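CDP-glucose 4,6-dehydratase (Salmonella enterica subsp. enterica serovar Typhi, PDB 1WVG) catalyses the NAD-dependent loss of water from CDP-D-glucose to give CDP-4-dehydro-6-deoxy-D-glucose, an early step toward the dideoxy sugar of the lipopolysaccharide O-antigen. Local coordinates at residues 181-194 with 249-262. Numbering follows the deposited sequence.
Sequences YEQHGVGLASVRAG and LYTEGAKFSEGWNF
In the Rossmann-fold sheet of this short-chain dehydrogenase/reductase, strand 259-262 runs parallel to strand 187-193, and backbone bonds alternate between them as parallel pairing demands. Ser190 turns both its N and its O to this neighbour: its N gives a hydrogen bond to Glu258 O (3.1 Å) and its O receives Trp260 N (2.9 Å). Two residues on, Arg192 repeats the scheme with Trp260 O and Phe262 N. The same strand, 187-197 in full, is bonded along its other edge to strand 126-130, which places it inside the sheet.

On the face carrying Val191, Trp260 and Phe262, Val191 CG1 meets the edge of the Phe262 ring at CE1 (3.6 Å); Ala189 CB lies at the edge of the Trp260 indole near CD1. That indole is pinned within its own segment, for NE1 donates almost straight (173°) to Phe256 O. On the face of Arg192 and Asn261, the extended arginine chain passes the amide, Arg192 CD lying 3.4 Å from Asn261 OD1, and the guanidinium lays one face over Gly259 CA. Tyr136 OH bonds both Asn261 OD1 and Arg192 NH1, and Glu165 forms a salt bridge with Arg192 NH2.

Before the strands pair, the end of helix 236-251 and the weakly bonded turn after it pack on 181-189. From the helix, Leu249 CD2 packs on Gly187 CA (3.5 Å) while its CD1 reaches Ala189 CB. Tyr181, its ring swung anti to the backbone N (chi1 180°), lays one face against Gly253 and Ala254 of the turn, Ala254 N standing 3.7 Å above the ring plane, toward its rim; beyond the ring, Gly253 N makes a weak hydrogen bond to Tyr181 OH (3.4 Å).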
loop_
_atom_site.group_PDB
_atom_site.type_symbol
_atom_site.label_atom_id
_atom_site.label_comp_id
_atom_site.label_asym_id
_atom_site.label_seq_id
_atom_site.Cartn_x
_atom_site.Cartn_y
_atom_site.Cartn_z
ATOM N N TYR A 181 -19.364 16.210 17.279
ATOM C CA TYR A 181 -19.029 17.613 17.054
ATOM C C TYR A 181 -19.850 18.606 17.875
ATOM O O TYR A 181 -19.327 19.548 18.496
ATOM C CB TYR A 181 -19.037 17.992 15.563
ATOM C CG TYR A 181 -18.701 19.444 15.270
ATOM C CD1 TYR A 181 -17.708 20.160 15.942
ATOM C CD2 TYR A 181 -19.390 20.099 14.251
ATOM C CE1 TYR A 181 -17.435 21.493 15.630
ATOM C CE2 TYR A 181 -19.128 21.428 13.917
ATOM C CZ TYR A 181 -18.151 22.135 14.616
ATOM O OH TYR A 181 -17.924 23.451 14.277
ATOM N N GLU A 182 -21.150 18.367 17.835
ATOM C CA GLU A 182 -22.144 19.174 18.511
ATOM C C GLU A 182 -21.975 19.144 20.008
ATOM O O GLU A 182 -22.509 19.951 20.774
ATOM C CB GLU A 182 -23.578 18.730 18.113
ATOM C CG GLU A 182 -23.931 19.103 16.654
ATOM C CD GLU A 182 -24.190 20.594 16.440
ATOM O OE1 GLU A 182 -24.629 21.338 17.315
ATOM O OE2 GLU A 182 -23.893 20.988 15.217
ATOM N N GLN A 183 -21.216 18.165 20.410
ATOM C CA GLN A 183 -20.981 17.978 21.803
ATOM C C GLN A 183 -19.726 18.734 22.242
ATOM O O GLN A 183 -19.626 19.208 23.372
ATOM C CB GLN A 183 -20.936 16.467 22.030
ATOM C CG GLN A 183 -21.044 16.017 23.498
ATOM C CD GLN A 183 -20.041 14.907 23.792
ATOM O OE1 GLN A 183 -20.290 13.709 23.491
ATOM N NE2 GLN A 183 -18.868 15.300 24.325
ATOM N N HIS A 184 -18.767 18.890 21.329
ATOM C CA HIS A 184 -17.534 19.598 21.676
ATOM C C HIS A 184 -17.329 20.927 20.949
ATOM O O HIS A 184 -16.723 21.859 21.467
ATOM C CB HIS A 184 -16.296 18.665 21.654
ATOM C CG HIS A 184 -16.139 18.066 20.303
ATOM N ND1 HIS A 184 -16.402 16.731 20.097
ATOM C CD2 HIS A 184 -15.796 18.649 19.112
ATOM C CE1 HIS A 184 -16.195 16.517 18.813
ATOM N NE2 HIS A 184 -15.833 17.637 18.189
ATOM N N GLY A 185 -17.866 21.011 19.743
ATOM C CA GLY A 185 -17.773 22.205 18.940
ATOM C C GLY A 185 -16.370 22.483 18.408
ATOM O O GLY A 185 -16.130 23.587 17.893
ATOM N N VAL A 186 -15.467 21.475 18.510
ATOM C CA VAL A 186 -14.080 21.658 18.038
ATOM C C VAL A 186 -13.665 21.204 16.626
ATOM O O VAL A 186 -13.819 20.068 16.249
ATOM C CB VAL A 186 -13.013 21.182 19.011
ATOM C CG1 VAL A 186 -11.657 21.532 18.402
ATOM C CG2 VAL A 186 -13.122 21.918 20.328
ATOM N N GLY A 187 -13.077 22.094 15.833
ATOM C CA GLY A 187 -12.565 21.740 14.521
ATOM C C GLY A 187 -11.034 21.652 14.665
ATOM O O GLY A 187 -10.396 22.567 15.176
ATOM N N LEU A 188 -10.413 20.550 14.242
ATOM C CA LEU A 188 -8.971 20.480 14.393
ATOM C C LEU A 188 -8.344 19.989 13.129
ATOM O O LEU A 188 -8.673 18.898 12.672
ATOM C CB LEU A 188 -8.664 19.463 15.479
ATOM C CG LEU A 188 -7.204 19.033 15.619
ATOM C CD1 LEU A 188 -6.253 20.202 15.883
ATOM C CD2 LEU A 188 -7.142 18.098 16.825
ATOM N N ALA A 189 -7.454 20.779 12.563
ATOM C CA ALA A 189 -6.774 20.376 11.357
ATOM C C ALA A 189 -5.280 20.363 11.602
ATOM O O ALA A 189 -4.825 21.171 12.391
ATOM C CB ALA A 189 -7.022 21.398 10.246
ATOM N N SER A 190 -4.567 19.423 10.927
ATOM C CA SER A 190 -3.103 19.279 10.898
ATOM C C SER A 190 -2.709 19.745 9.537
ATOM O O SER A 190 -3.249 19.291 8.548
ATOM C CB SER A 190 -2.559 17.894 11.143
ATOM O OG SER A 190 -2.705 17.612 12.530
ATOM N N VAL A 191 -1.831 20.735 9.507
ATOM C CA VAL A 191 -1.416 21.346 8.280
ATOM C C VAL A 191 0.058 21.098 8.064
ATOM O O VAL A 191 0.864 21.266 8.977
ATOM C CB VAL A 191 -1.794 22.823 8.294
ATOM C CG1 VAL A 191 -3.316 22.899 8.303
ATOM C CG2 VAL A 191 -1.286 23.367 9.607
ATOM N N ARG A 192 0.369 20.653 6.855
ATOM C CA ARG A 192 1.714 20.292 6.492
ATOM C C ARG A 192 2.207 21.166 5.401
ATOM O O ARG A 192 1.801 20.987 4.225
ATOM C CB ARG A 192 1.780 18.824 6.040
ATOM C CG ARG A 192 0.976 17.958 6.981
ATOM C CD ARG A 192 0.502 16.662 6.364
ATOM N NE ARG A 192 -0.322 16.018 7.367
ATOM C CZ ARG A 192 -1.065 14.941 7.168
ATOM N NH1 ARG A 192 -1.073 14.318 5.979
ATOM N NH2 ARG A 192 -1.813 14.472 8.197
ATOM N N ALA A 193 3.097 22.092 5.769
ATOM C CA ALA A 193 3.598 22.993 4.729
ATOM C C ALA A 193 4.863 22.500 4.096
ATOM O O ALA A 193 5.403 21.485 4.527
ATOM C CB ALA A 193 3.813 24.378 5.273
ATOM N N GLY A 194 5.303 23.228 3.066
ATOM C CA GLY A 194 6.541 22.918 2.371
ATOM C C GLY A 194 7.726 23.576 3.118
ATOM O O GLY A 194 7.738 23.654 4.354
ATOM N N LEU A 249 -12.927 25.812 9.393
ATOM C CA LEU A 249 -13.131 25.043 10.624
ATOM C C LEU A 249 -14.076 25.780 11.547
ATOM O O LEU A 249 -14.793 25.183 12.345
ATOM C CB LEU A 249 -11.827 24.781 11.434
ATOM C CG LEU A 249 -10.916 23.687 10.866
ATOM C CD1 LEU A 249 -9.502 23.833 11.461
ATOM C CD2 LEU A 249 -11.503 22.310 11.200
ATOM N N TYR A 250 -14.022 27.103 11.455
ATOM C CA TYR A 250 -14.854 27.926 12.315
ATOM C C TYR A 250 -16.327 27.602 12.172
ATOM O O TYR A 250 -17.068 27.425 13.149
ATOM C CB TYR A 250 -14.639 29.419 12.061
ATOM C CG TYR A 250 -14.930 30.177 13.322
ATOM C CD1 TYR A 250 -13.902 30.463 14.219
ATOM C CD2 TYR A 250 -16.222 30.613 13.627
ATOM C CE1 TYR A 250 -14.146 31.170 15.399
ATOM C CE2 TYR A 250 -16.485 31.325 14.802
ATOM C CZ TYR A 250 -15.442 31.598 15.695
ATOM O OH TYR A 250 -15.675 32.286 16.870
ATOM N N THR A 251 -16.733 27.505 10.926
ATOM C CA THR A 251 -18.103 27.185 10.673
ATOM C C THR A 251 -18.466 25.711 10.349
ATOM O O THR A 251 -19.583 25.294 10.653
ATOM C CB THR A 251 -18.637 28.259 9.760
ATOM O OG1 THR A 251 -17.708 28.417 8.704
ATOM C CG2 THR A 251 -18.687 29.508 10.644
ATOM N N GLU A 252 -17.524 24.914 9.776
ATOM C CA GLU A 252 -17.692 23.483 9.414
ATOM C C GLU A 252 -16.576 22.605 9.950
ATOM O O GLU A 252 -15.818 21.937 9.231
ATOM C CB GLU A 252 -17.844 23.254 7.906
ATOM C CG GLU A 252 -18.694 24.355 7.241
ATOM C CD GLU A 252 -18.752 24.236 5.743
ATOM O OE1 GLU A 252 -19.082 23.219 5.160
ATOM O OE2 GLU A 252 -18.366 25.321 5.133
ATOM N N GLY A 253 -16.501 22.651 11.259
ATOM C CA GLY A 253 -15.500 21.929 11.985
ATOM C C GLY A 253 -15.427 20.500 11.571
ATOM O O GLY A 253 -14.399 20.049 11.092
ATOM N N ALA A 254 -16.512 19.786 11.775
ATOM C CA ALA A 254 -16.511 18.375 11.427
ATOM C C ALA A 254 -15.897 18.088 10.072
ATOM O O ALA A 254 -15.003 17.241 9.967
ATOM C CB ALA A 254 -17.884 17.725 11.506
ATOM N N LYS A 255 -16.376 18.815 9.057
ATOM C CA LYS A 255 -15.961 18.683 7.662
ATOM C C LYS A 255 -14.489 18.878 7.281
ATOM O O LYS A 255 -13.987 18.201 6.366
ATOM C CB LYS A 255 -16.795 19.579 6.760
ATOM C CG LYS A 255 -16.641 19.211 5.286
ATOM C CD LYS A 255 -17.009 20.323 4.314
ATOM C CE LYS A 255 -18.153 19.981 3.363
ATOM N NZ LYS A 255 -18.837 21.178 2.808
ATOM N N PHE A 256 -13.794 19.847 7.891
ATOM C CA PHE A 256 -12.409 20.076 7.499
ATOM C C PHE A 256 -11.418 19.625 8.539
ATOM O O PHE A 256 -10.259 19.941 8.444
ATOM C CB PHE A 256 -12.195 21.552 7.183
ATOM C CG PHE A 256 -13.090 21.937 6.061
ATOM C CD1 PHE A 256 -14.338 22.499 6.338
ATOM C CD2 PHE A 256 -12.696 21.730 4.735
ATOM C CE1 PHE A 256 -15.188 22.835 5.285
ATOM C CE2 PHE A 256 -13.543 22.029 3.667
ATOM C CZ PHE A 256 -14.793 22.586 3.965
ATOM N N SER A 257 -11.913 18.917 9.546
ATOM C CA SER A 257 -11.141 18.396 10.669
ATOM C C SER A 257 -10.304 17.178 10.249
ATOM O O SER A 257 -10.627 16.032 10.558
ATOM C CB SER A 257 -12.103 18.100 11.830
ATOM O OG SER A 257 -11.416 17.798 13.034
ATOM N N GLU A 258 -9.223 17.458 9.504
ATOM C CA GLU A 258 -8.301 16.453 8.967
ATOM C C GLU A 258 -6.925 17.030 8.602
ATOM O O GLU A 258 -6.580 18.134 8.980
ATOM C CB GLU A 258 -8.921 15.773 7.739
ATOM C CG GLU A 258 -9.633 16.763 6.818
ATOM C CD GLU A 258 -10.420 16.045 5.765
ATOM O OE1 GLU A 258 -9.904 15.500 4.820
ATOM O OE2 GLU A 258 -11.706 16.062 5.980
ATOM N N GLY A 259 -6.149 16.290 7.831
ATOM C CA GLY A 259 -4.836 16.733 7.434
ATOM C C GLY A 259 -4.838 17.349 6.066
ATOM O O GLY A 259 -5.546 16.905 5.161
ATOM N N TRP A 260 -4.018 18.388 5.945
ATOM C CA TRP A 260 -3.907 19.118 4.711
ATOM C C TRP A 260 -2.475 19.484 4.368
ATOM O O TRP A 260 -1.785 19.997 5.248
ATOM C CB TRP A 260 -4.699 20.450 4.872
ATOM C CG TRP A 260 -6.171 20.231 5.197
ATOM C CD1 TRP A 260 -6.745 20.170 6.431
ATOM C CD2 TRP A 260 -7.225 20.035 4.237
ATOM N NE1 TRP A 260 -8.085 19.982 6.288
ATOM C CE2 TRP A 260 -8.407 19.881 4.964
ATOM C CE3 TRP A 260 -7.264 20.023 2.832
ATOM C CZ2 TRP A 260 -9.626 19.696 4.312
ATOM C CZ3 TRP A 260 -8.462 19.862 2.183
ATOM C CH2 TRP A 260 -9.614 19.688 2.944
ATOM N N ASN A 261 -2.058 19.260 3.108
ATOM C CA ASN A 261 -0.741 19.670 2.622
ATOM C C ASN A 261 -0.897 21.054 1.971
ATOM O O ASN A 261 -1.877 21.320 1.217
ATOM C CB ASN A 261 -0.190 18.786 1.461
ATOM C CG ASN A 261 0.198 17.389 1.829
ATOM O OD1 ASN A 261 0.425 17.112 3.026
ATOM N ND2 ASN A 261 0.243 16.514 0.810
ATOM N N PHE A 262 0.091 21.933 2.191
ATOM C CA PHE A 262 0.102 23.272 1.560
ATOM C C PHE A 262 1.468 23.432 0.918
ATOM O O PHE A 262 2.450 23.634 1.592
ATOM C CB PHE A 262 -0.177 24.434 2.551
ATOM C CG PHE A 262 -1.592 24.384 3.067
ATOM C CD1 PHE A 262 -1.876 24.140 4.405
ATOM C CD2 PHE A 262 -2.665 24.568 2.202
ATOM C CE1 PHE A 262 -3.198 24.090 4.855
ATOM C CE2 PHE A 262 -3.996 24.490 2.618
ATOM C CZ PHE A 262 -4.259 24.246 3.965
HETATM O O HOH W 1 -15.583 24.407 14.580
HETATM O O HOH W 2 -13.135 17.510 14.890
#